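Local coordinates for protein cystathionine gamma-lyase (PDB 1N8P) that acts as a pyridoxal-5'-phosphate-dependent enzyme of the Cys/Met metabolism family, assembled from four chains, at residues N59-V64 against H247-K251. Numbering follows the deposited sequence.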
loop_
_atom_site.group_PDB
_atom_site.type_symbol
_atom_site.label_atom_id
_atom_site.label_comp_id
_atom_site.label_asym_id
_atom_site.label_seq_id
_atom_site.Cartn_x
_atom_site.Cartn_y
_atom_site.Cartn_z
ATOM N N ASN A 59 -12.016 10.456 -9.035
ATOM C CA ASN A 59 -12.898 9.338 -9.315
ATOM C C ASN A 59 -13.739 8.973 -8.122
ATOM O O ASN A 59 -14.888 8.602 -8.283
ATOM C CB ASN A 59 -12.112 8.116 -9.774
ATOM C CG ASN A 59 -11.644 8.226 -11.205
ATOM O OD1 ASN A 59 -12.282 8.893 -12.041
ATOM N ND2 ASN A 59 -10.537 7.555 -11.509
ATOM N N LEU A 60 -13.169 9.057 -6.923
ATOM C CA LEU A 60 -13.912 8.736 -5.711
ATOM C C LEU A 60 -15.046 9.706 -5.646
ATOM O O LEU A 60 -16.213 9.320 -5.621
ATOM C CB LEU A 60 -13.023 8.894 -4.474
ATOM C CG LEU A 60 -13.677 9.111 -3.097
ATOM C CD1 LEU A 60 -14.517 7.932 -2.724
ATOM C CD2 LEU A 60 -12.600 9.370 -2.038
ATOM N N GLU A 61 -14.688 10.981 -5.637
ATOM C CA GLU A 61 -15.649 12.068 -5.608
ATOM C C GLU A 61 -16.816 11.899 -6.576
ATOM O O GLU A 61 -17.959 12.099 -6.212
ATOM C CB GLU A 61 -14.905 13.380 -5.854
ATOM C CG GLU A 61 -13.902 13.703 -4.734
ATOM C CD GLU A 61 -13.154 14.971 -4.982
ATOM O OE1 GLU A 61 -13.220 15.444 -6.135
ATOM O OE2 GLU A 61 -12.496 15.496 -4.054
ATOM N N ARG A 62 -16.531 11.509 -7.812
ATOM C CA ARG A 62 -17.583 11.300 -8.804
ATOM C C ARG A 62 -18.510 10.209 -8.329
ATOM O O ARG A 62 -19.741 10.321 -8.400
ATOM C CB ARG A 62 -16.984 10.860 -10.139
ATOM C CG ARG A 62 -16.138 11.896 -10.854
ATOM C CD ARG A 62 -15.629 11.306 -12.153
ATOM N NE ARG A 62 -14.531 12.091 -12.703
ATOM C CZ ARG A 62 -14.684 13.242 -13.349
ATOM N NH1 ARG A 62 -15.898 13.751 -13.538
ATOM N NH2 ARG A 62 -13.614 13.882 -13.806
ATOM N N ALA A 63 -17.910 9.126 -7.855
ATOM C CA ALA A 63 -18.694 7.990 -7.377
ATOM C C ALA A 63 -19.569 8.382 -6.197
ATOM O O ALA A 63 -20.769 8.157 -6.236
ATOM C CB ALA A 63 -17.779 6.828 -7.013
ATOM N N VAL A 64 -18.991 8.984 -5.157
ATOM C CA VAL A 64 -19.817 9.360 -4.012
ATOM C C VAL A 64 -20.980 10.274 -4.425
ATOM O O VAL A 64 -22.133 10.003 -4.081
ATOM C CB VAL A 64 -18.999 10.041 -2.903
ATOM C CG1 VAL A 64 -19.933 10.590 -1.851
ATOM C CG2 VAL A 64 -18.067 9.038 -2.263
ATOM N N HIS A 247 -12.718 4.046 -2.280
ATOM C CA HIS A 247 -13.487 3.832 -3.512
ATOM C C HIS A 247 -13.761 2.331 -3.665
ATOM O O HIS A 247 -14.841 1.895 -4.079
ATOM C CB HIS A 247 -12.670 4.340 -4.697
ATOM C CG HIS A 247 -13.443 4.470 -5.967
ATOM N ND1 HIS A 247 -14.731 4.006 -6.105
ATOM C CD2 HIS A 247 -13.094 4.984 -7.169
ATOM C CE1 HIS A 247 -15.144 4.223 -7.340
ATOM N NE2 HIS A 247 -14.169 4.815 -8.006
ATOM N N ARG A 248 -12.765 1.537 -3.310
ATOM C CA ARG A 248 -12.848 0.078 -3.385
ATOM C C ARG A 248 -13.779 -0.537 -2.343
ATOM O O ARG A 248 -14.297 -1.636 -2.542
ATOM C CB ARG A 248 -11.438 -0.475 -3.241
ATOM C CG ARG A 248 -11.327 -1.913 -3.060
ATOM C CD ARG A 248 -9.866 -2.200 -2.995
ATOM N NE ARG A 248 -9.591 -3.610 -3.226
ATOM C CZ ARG A 248 -10.120 -4.596 -2.519
ATOM N NH1 ARG A 248 -10.982 -4.324 -1.516
ATOM N NH2 ARG A 248 -9.755 -5.853 -2.794
ATOM N N GLY A 249 -14.002 0.161 -1.234
ATOM C CA GLY A 249 -14.910 -0.359 -0.240
ATOM C C GLY A 249 -16.325 0.051 -0.626
ATOM O O GLY A 249 -17.315 -0.670 -0.403
ATOM N N LEU A 250 -16.453 1.218 -1.230
ATOM C CA LEU A 250 -17.775 1.695 -1.630
ATOM C C LEU A 250 -18.513 0.749 -2.614
ATOM O O LEU A 250 -19.740 0.792 -2.739
ATOM C CB LEU A 250 -17.615 3.101 -2.210
ATOM C CG LEU A 250 -18.603 3.930 -3.024
ATOM C CD1 LEU A 250 -17.948 5.281 -3.194
ATOM C CD2 LEU A 250 -18.920 3.310 -4.370
ATOM N N LYS A 251 -17.776 -0.123 -3.296
ATOM C CA LYS A 251 -18.394 -1.038 -4.275
ATOM C C LYS A 251 -19.324 -2.083 -3.678
ATOM O O LYS A 251 -20.051 -2.750 -4.411
ATOM C CB LYS A 251 -17.311 -1.771 -5.096
ATOM C CG LYS A 251 -16.210 -0.869 -5.634
ATOM C CD LYS A 251 -16.349 -0.614 -7.112
ATOM C CE LYS A 251 -15.087 0.047 -7.633
ATOM N NZ LYS A 251 -15.002 -0.080 -9.111
#
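His-247 turns its imidazole against the Leu-60 backbone, the Asn-59 carbonyl and the Ala-63 methyl, and its atoms can be followed outward one at a time. At its root, His-247 CB makes a loose approach to Leu-60 CD1. The first torsion sets CG anti to the backbone N (chi1 -167°), carrying the ring off its own helix and toward 59-64. One ring face then receives the Leu-60 backbone: Leu-60 CA stands 4.0 Å above the imidazole plane of His-247, displaced toward the rim, and His-247 CD2 also lies near Leu-60 N. Further along the ring, His-247 CE1 reaches Ala-63 CB at 3.7 Å, on the same side of the plane as Leu-60 CA. At the tip, His-247 NE2 is 3.9 Å from Asn-59 O, too long for a hydrogen bond; that carbonyl accepts the helical bond from Ala-63 N. The Asn-59 amide points elsewhere, its ND2 hydrogen-bonded to Glu-27 OE1, and the Glu-27 side chain also touches His-247.

These residues join helix 55-67 to helix 240-250 in a fold type I PLP enzyme, with the Leu-60 side chain about 12 Å from bound pyridoxal-5'-phosphate. Leu-60 also packs on Ala-75, and Glu-61 touches Leu-74, which puts strand 72-76, an outermost strand of the seven-stranded mixed sheet within this chain, against helix 55-67 as well.

One turn further along, the interface is wholly apolar. Leu-250 is extended, with CD1 anti to CA (chi2 174°), and Leu-250 CD1 approaches Val-64 CG2 at 3.9 Å and Ala-63 CB at 4.1 Å. Ala-63 CB therefore meets both the imidazole and the leucine. The backbones separate in this direction: CA atoms are 5.4 Å apart at Leu-60 and His-247, but 8.3 Å at Val-64 and Leu-250.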